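Local structure of aquaporin AqpM (Methanothermobacter marburgensis str. Marburg, 2F2B) at residues G131-A136 against P206-D210; L156-I161 against I178-V183. The protein forms a tetrameric membrane channel that lets water move in both directions down osmotic gradients and also passes some glycerol. One frame throughout, in Å; residues are numbered along the deposited sequence.

Both contacts are buried, yet the chain's centre lies between them, their own centres being about 23 Å apart. Contact 1 sets a loop without regular secondary structure against helix 200-214, in the region predicted to be extracellular; contact 2 pairs two transmembrane helices, 143-166 and 175-194. They share no element, although helix 200-214 comes directly after helix 175-194 and the chain between the segments of contact 1 contains all of contact 2. The chemistry differs accordingly: a tyrosine-carbonyl hydrogen bond crosses contact 1, whereas contact 2 is joined mainly by aliphatic carbons, with no hydrogen bond between its segments and its threonine hydroxyls bonded back into their own helices. A second subunit reaches contact 2 but not contact 1.

Contact 1 of 2, residues G131-A136 against P206-D210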
loop_
_atom_site.group_PDB
_atom_site.type_symbol
_atom_site.label_atom_id
_atom_site.label_comp_id
_atom_site.label_asym_id
_atom_site.label_seq_id
_atom_site.Cartn_x
_atom_site.Cartn_y
_atom_site.Cartn_z
ATOM N N GLY A 131 17.999 -7.811 -16.490
ATOM C CA GLY A 131 17.496 -9.107 -16.916
ATOM C C GLY A 131 16.019 -9.087 -17.265
ATOM O O GLY A 131 15.356 -10.128 -17.260
ATOM N N LEU A 132 15.512 -7.896 -17.570
ATOM C CA LEU A 132 14.109 -7.689 -17.919
ATOM C C LEU A 132 13.168 -8.327 -16.901
ATOM O O LEU A 132 12.056 -8.734 -17.236
ATOM C CB LEU A 132 13.824 -8.222 -19.329
ATOM C CG LEU A 132 14.427 -7.374 -20.464
ATOM C CD1 LEU A 132 14.206 -8.055 -21.812
ATOM C CD2 LEU A 132 13.782 -5.991 -20.459
ATOM N N GLY A 133 13.627 -8.398 -15.656
ATOM C CA GLY A 133 12.825 -8.980 -14.594
ATOM C C GLY A 133 12.495 -10.450 -14.780
ATOM O O GLY A 133 11.443 -10.910 -14.333
ATOM N N ALA A 134 13.381 -11.199 -15.431
ATOM C CA ALA A 134 13.144 -12.624 -15.646
ATOM C C ALA A 134 13.200 -13.382 -14.318
ATOM O O ALA A 134 14.033 -13.092 -13.460
ATOM C CB ALA A 134 14.184 -13.191 -16.616
ATOM N N THR A 135 12.310 -14.354 -14.153
ATOM C CA THR A 135 12.269 -15.149 -12.929
ATOM C C THR A 135 13.176 -16.378 -13.016
ATOM O O THR A 135 13.104 -17.146 -13.976
ATOM C CB THR A 135 10.834 -15.639 -12.624
ATOM O OG1 THR A 135 10.333 -16.381 -13.744
ATOM C CG2 THR A 135 9.908 -14.453 -12.350
ATOM N N ALA A 136 14.025 -16.556 -12.008
ATOM C CA ALA A 136 14.930 -17.704 -11.944
ATOM C C ALA A 136 15.277 -17.966 -10.485
ATOM O O ALA A 136 15.217 -17.058 -9.656
ATOM C CB ALA A 136 16.204 -17.427 -12.749
ATOM N N PRO A 206 10.036 -12.305 -20.702
ATOM C CA PRO A 206 11.394 -11.892 -20.338
ATOM C C PRO A 206 12.450 -12.902 -20.802
ATOM O O PRO A 206 13.531 -12.516 -21.242
ATOM C CB PRO A 206 11.315 -11.780 -18.818
ATOM C CG PRO A 206 9.904 -11.309 -18.607
ATOM C CD PRO A 206 9.130 -12.210 -19.542
ATOM N N TYR A 207 12.139 -14.192 -20.697
ATOM C CA TYR A 207 13.078 -15.232 -21.128
ATOM C C TYR A 207 13.409 -15.061 -22.608
ATOM O O TYR A 207 14.576 -15.095 -23.000
ATOM C CB TYR A 207 12.480 -16.624 -20.905
ATOM C CG TYR A 207 12.758 -17.234 -19.544
ATOM C CD1 TYR A 207 12.910 -16.437 -18.406
ATOM C CD2 TYR A 207 12.838 -18.618 -19.393
ATOM C CE1 TYR A 207 13.139 -17.010 -17.151
ATOM C CE2 TYR A 207 13.061 -19.198 -18.152
ATOM C CZ TYR A 207 13.211 -18.393 -17.035
ATOM O OH TYR A 207 13.432 -18.979 -15.809
ATOM N N LEU A 208 12.375 -14.880 -23.424
ATOM C CA LEU A 208 12.559 -14.712 -24.864
ATOM C C LEU A 208 13.408 -13.486 -25.189
ATOM O O LEU A 208 14.392 -13.576 -25.929
ATOM C CB LEU A 208 11.202 -14.599 -25.565
ATOM C CG LEU A 208 11.233 -14.432 -27.091
ATOM C CD1 LEU A 208 11.952 -15.621 -27.715
ATOM C CD2 LEU A 208 9.816 -14.320 -27.637
ATOM N N ASN A 209 13.037 -12.340 -24.631
ATOM C CA ASN A 209 13.781 -11.121 -24.894
ATOM C C ASN A 209 15.193 -11.123 -24.308
ATOM O O ASN A 209 16.109 -10.549 -24.903
ATOM C CB ASN A 209 12.983 -9.906 -24.413
ATOM C CG ASN A 209 11.770 -9.631 -25.292
ATOM O OD1 ASN A 209 10.695 -10.206 -25.101
ATOM N ND2 ASN A 209 11.950 -8.769 -26.280
ATOM N N ASP A 210 15.381 -11.768 -23.157
ATOM C CA ASP A 210 16.712 -11.841 -22.558
ATOM C C ASP A 210 17.631 -12.642 -23.474
ATOM O O ASP A 210 18.815 -12.330 -23.618
ATOM C CB ASP A 210 16.673 -12.521 -21.186
ATOM C CG ASP A 210 16.344 -11.558 -20.063
ATOM O OD1 ASP A 210 16.537 -10.341 -20.251
ATOM O OD2 ASP A 210 15.912 -12.022 -18.986
#
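Thr135 O takes a short hydrogen bond from Tyr207 OH, 2.6 Å, and the hydroxyl arrives nearly in line with the carbonyl, the C=O...O angle being 168°. This oxygen lies in the plane of the tyrosine ring, at its edge, while Ala134 CB sits further back along the same ring, 3.9 Å from Tyr207 CD1. The side chain of Tyr207 sets out away from the loop, but its length brings the hydroxyl back to it. Behind it, Ala134 CB also rests on Pro206 CB at 3.9 Å, and Leu132 O comes down on the same proline carbon at 3.5 Å. Upstream, the loop makes a turn with positive phi at Gly131, Leu132 and Gly133, closed by Ala134 N donating to Gly131 O. That oxygen faces the acid group of Asp210, whose OD2 lies 2.6 Å from Gly131 O. Leu132 and Asp210 run past each other in opposite senses; with CG anti to its own carbonyl carbon (chi1 -72°), Leu132 extends CD1 to within 3.4 Å of Asn209 CB. Thr135 OG1 bonds to Thr203, and Gly133 O accepts from Arg202 NH2, the residue right after the second NPA motif. Two loop carbonyls, Thr135 O and Gly133 O, thus take hydrogen bonds from Tyr207 and Arg202 of helix 200-214, consistent with the loop helping to position the arginine of the aquaporin selectivity filter.

Contact 2 of 2, residues L156-I161 against I178-V183; sequences LLMITI and IIGLTV
Two peptide carbonyls are the flat groups where Thr160 meets Thr182, and each has a donor on either face. Leu156 O accepts Thr160 N from one face and Thr160 OG1, at 2.8 Å, from the opposite one, the hydroxyl tilted 32° out of the carbonyl plane. Ile178 O is held in the same manner by Thr182 N and by Thr182 OG1, the latter at 2.7 Å and above the plane. Both buried hydroxyls are therefore satisfied within their own helices, which fixes the threonine rotations. In each, OG1 stands beside the backbone N (chi1 near -60° in both), where it can reach back one turn, and the methyl is left to face the partner helix. The two threonines lie alongside each other, pointing opposite ways: Thr160 CG2 is 3.7 Å from Thr182 OG1, and Thr182 CG2 is 3.9 Å from Thr160 OG1. Thr182 CG2 also nestles against Leu156 CG, and Thr160 CG2 meets the CG2 methyl of Ile178. On the other flank Leu157 reaches across with CD1, which touches Val183 CG2 at 3.8 Å and Ile179 CG2 at 4.0 Å. Ile161 lies roughly perpendicular to Ile179, its CG1 resting 3.8 Å from Ile179 CD1. Phe21, Ala68 and Tyr71 of the second subunit cover the threonine flank, whereas Ile179 and Val183 also pack on helix 52-73 of their own chain. A bound glycerol, probably from the crystallisation liquor, lies near Leu157. With axes 9.9 Å apart and directions 166° from each other, this is the antiparallel pairing of successive membrane-spanning helices in the aquaporin fold, placed where the bundle meets its neighbour in the tetramer.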
loop_
_atom_site.group_PDB
_atom_site.type_symbol
_atom_site.label_atom_id
_atom_site.label_comp_id
_atom_site.label_asym_id
_atom_site.label_seq_id
_atom_site.Cartn_x
_atom_site.Cartn_y
_atom_site.Cartn_z
ATOM N N LEU A 156 -2.151 -20.026 -3.649
ATOM C CA LEU A 156 -2.817 -18.903 -2.986
ATOM C C LEU A 156 -3.510 -18.007 -4.005
ATOM O O LEU A 156 -4.657 -17.600 -3.809
ATOM C CB LEU A 156 -1.819 -18.070 -2.170
ATOM C CG LEU A 156 -2.440 -16.825 -1.517
ATOM C CD1 LEU A 156 -3.587 -17.243 -0.602
ATOM C CD2 LEU A 156 -1.384 -16.058 -0.732
ATOM N N LEU A 157 -2.812 -17.695 -5.094
ATOM C CA LEU A 157 -3.392 -16.854 -6.135
ATOM C C LEU A 157 -4.694 -17.445 -6.669
ATOM O O LEU A 157 -5.721 -16.769 -6.713
ATOM C CB LEU A 157 -2.407 -16.681 -7.297
ATOM C CG LEU A 157 -2.970 -16.024 -8.569
ATOM C CD1 LEU A 157 -3.536 -14.640 -8.243
ATOM C CD2 LEU A 157 -1.871 -15.919 -9.620
ATOM N N MET A 158 -4.653 -18.714 -7.063
ATOM C CA MET A 158 -5.835 -19.361 -7.629
ATOM C C MET A 158 -6.998 -19.551 -6.653
ATOM O O MET A 158 -8.155 -19.363 -7.030
ATOM C CB MET A 158 -5.449 -20.711 -8.239
ATOM C CG MET A 158 -6.526 -21.326 -9.138
ATOM S SD MET A 158 -6.802 -20.395 -10.678
ATOM C CE MET A 158 -8.569 -20.389 -10.756
ATOM N N ILE A 159 -6.711 -19.922 -5.409
ATOM C CA ILE A 159 -7.802 -20.119 -4.457
ATOM C C ILE A 159 -8.479 -18.778 -4.162
ATOM O O ILE A 159 -9.683 -18.717 -3.907
ATOM C CB ILE A 159 -7.314 -20.809 -3.148
ATOM C CG1 ILE A 159 -8.509 -21.485 -2.458
ATOM C CG2 ILE A 159 -6.655 -19.798 -2.209
ATOM C CD1 ILE A 159 -8.134 -22.401 -1.309
ATOM N N THR A 160 -7.711 -17.693 -4.234
ATOM C CA THR A 160 -8.264 -16.365 -4.007
ATOM C C THR A 160 -9.155 -16.021 -5.206
ATOM O O THR A 160 -10.265 -15.514 -5.042
ATOM C CB THR A 160 -7.137 -15.313 -3.865
ATOM O OG1 THR A 160 -6.324 -15.653 -2.734
ATOM C CG2 THR A 160 -7.720 -13.913 -3.659
ATOM N N ILE A 161 -8.677 -16.322 -6.411
ATOM C CA ILE A 161 -9.454 -16.054 -7.617
ATOM C C ILE A 161 -10.784 -16.814 -7.558
ATOM O O ILE A 161 -11.828 -16.278 -7.922
ATOM C CB ILE A 161 -8.659 -16.461 -8.890
ATOM C CG1 ILE A 161 -7.546 -15.432 -9.142
ATOM C CG2 ILE A 161 -9.597 -16.560 -10.102
ATOM C CD1 ILE A 161 -6.583 -15.812 -10.263
ATOM N N ILE A 178 -8.361 -7.163 -4.998
ATOM C CA ILE A 178 -7.915 -8.246 -4.129
ATOM C C ILE A 178 -6.927 -9.171 -4.841
ATOM O O ILE A 178 -5.920 -9.576 -4.258
ATOM C CB ILE A 178 -9.122 -9.056 -3.596
ATOM C CG1 ILE A 178 -10.012 -8.131 -2.752
ATOM C CG2 ILE A 178 -8.646 -10.252 -2.779
ATOM C CD1 ILE A 178 -9.245 -7.295 -1.709
ATOM N N ILE A 179 -7.206 -9.505 -6.097
ATOM C CA ILE A 179 -6.303 -10.373 -6.843
ATOM C C ILE A 179 -4.942 -9.692 -7.011
ATOM O O ILE A 179 -3.897 -10.315 -6.808
ATOM C CB ILE A 179 -6.903 -10.740 -8.223
ATOM C CG1 ILE A 179 -8.135 -11.628 -8.017
ATOM C CG2 ILE A 179 -5.865 -11.471 -9.075
ATOM C CD1 ILE A 179 -8.928 -11.910 -9.289
ATOM N N GLY A 180 -4.953 -8.411 -7.362
ATOM C CA GLY A 180 -3.699 -7.694 -7.528
ATOM C C GLY A 180 -2.881 -7.615 -6.246
ATOM O O GLY A 180 -1.670 -7.856 -6.256
ATOM N N LEU A 181 -3.528 -7.274 -5.133
ATOM C CA LEU A 181 -2.807 -7.170 -3.869
ATOM C C LEU A 181 -2.306 -8.535 -3.403
ATOM O O LEU A 181 -1.249 -8.638 -2.787
ATOM C CB LEU A 181 -3.695 -6.525 -2.796
ATOM C CG LEU A 181 -4.080 -5.068 -3.077
ATOM C CD1 LEU A 181 -4.952 -4.541 -1.944
ATOM C CD2 LEU A 181 -2.813 -4.206 -3.221
ATOM N N THR A 182 -3.054 -9.589 -3.709
ATOM C CA THR A 182 -2.625 -10.928 -3.321
ATOM C C THR A 182 -1.310 -11.251 -4.036
ATOM O O THR A 182 -0.382 -11.791 -3.436
ATOM C CB THR A 182 -3.699 -11.969 -3.670
ATOM O OG1 THR A 182 -4.884 -11.679 -2.921
ATOM C CG2 THR A 182 -3.227 -13.376 -3.311
ATOM N N VAL A 183 -1.229 -10.901 -5.316
ATOM C CA VAL A 183 -0.005 -11.136 -6.073
ATOM C C VAL A 183 1.134 -10.312 -5.466
ATOM O O VAL A 183 2.250 -10.809 -5.314
ATOM C CB VAL A 183 -0.178 -10.762 -7.570
ATOM C CG1 VAL A 183 1.181 -10.762 -8.275
ATOM C CG2 VAL A 183 -1.102 -11.769 -8.248
#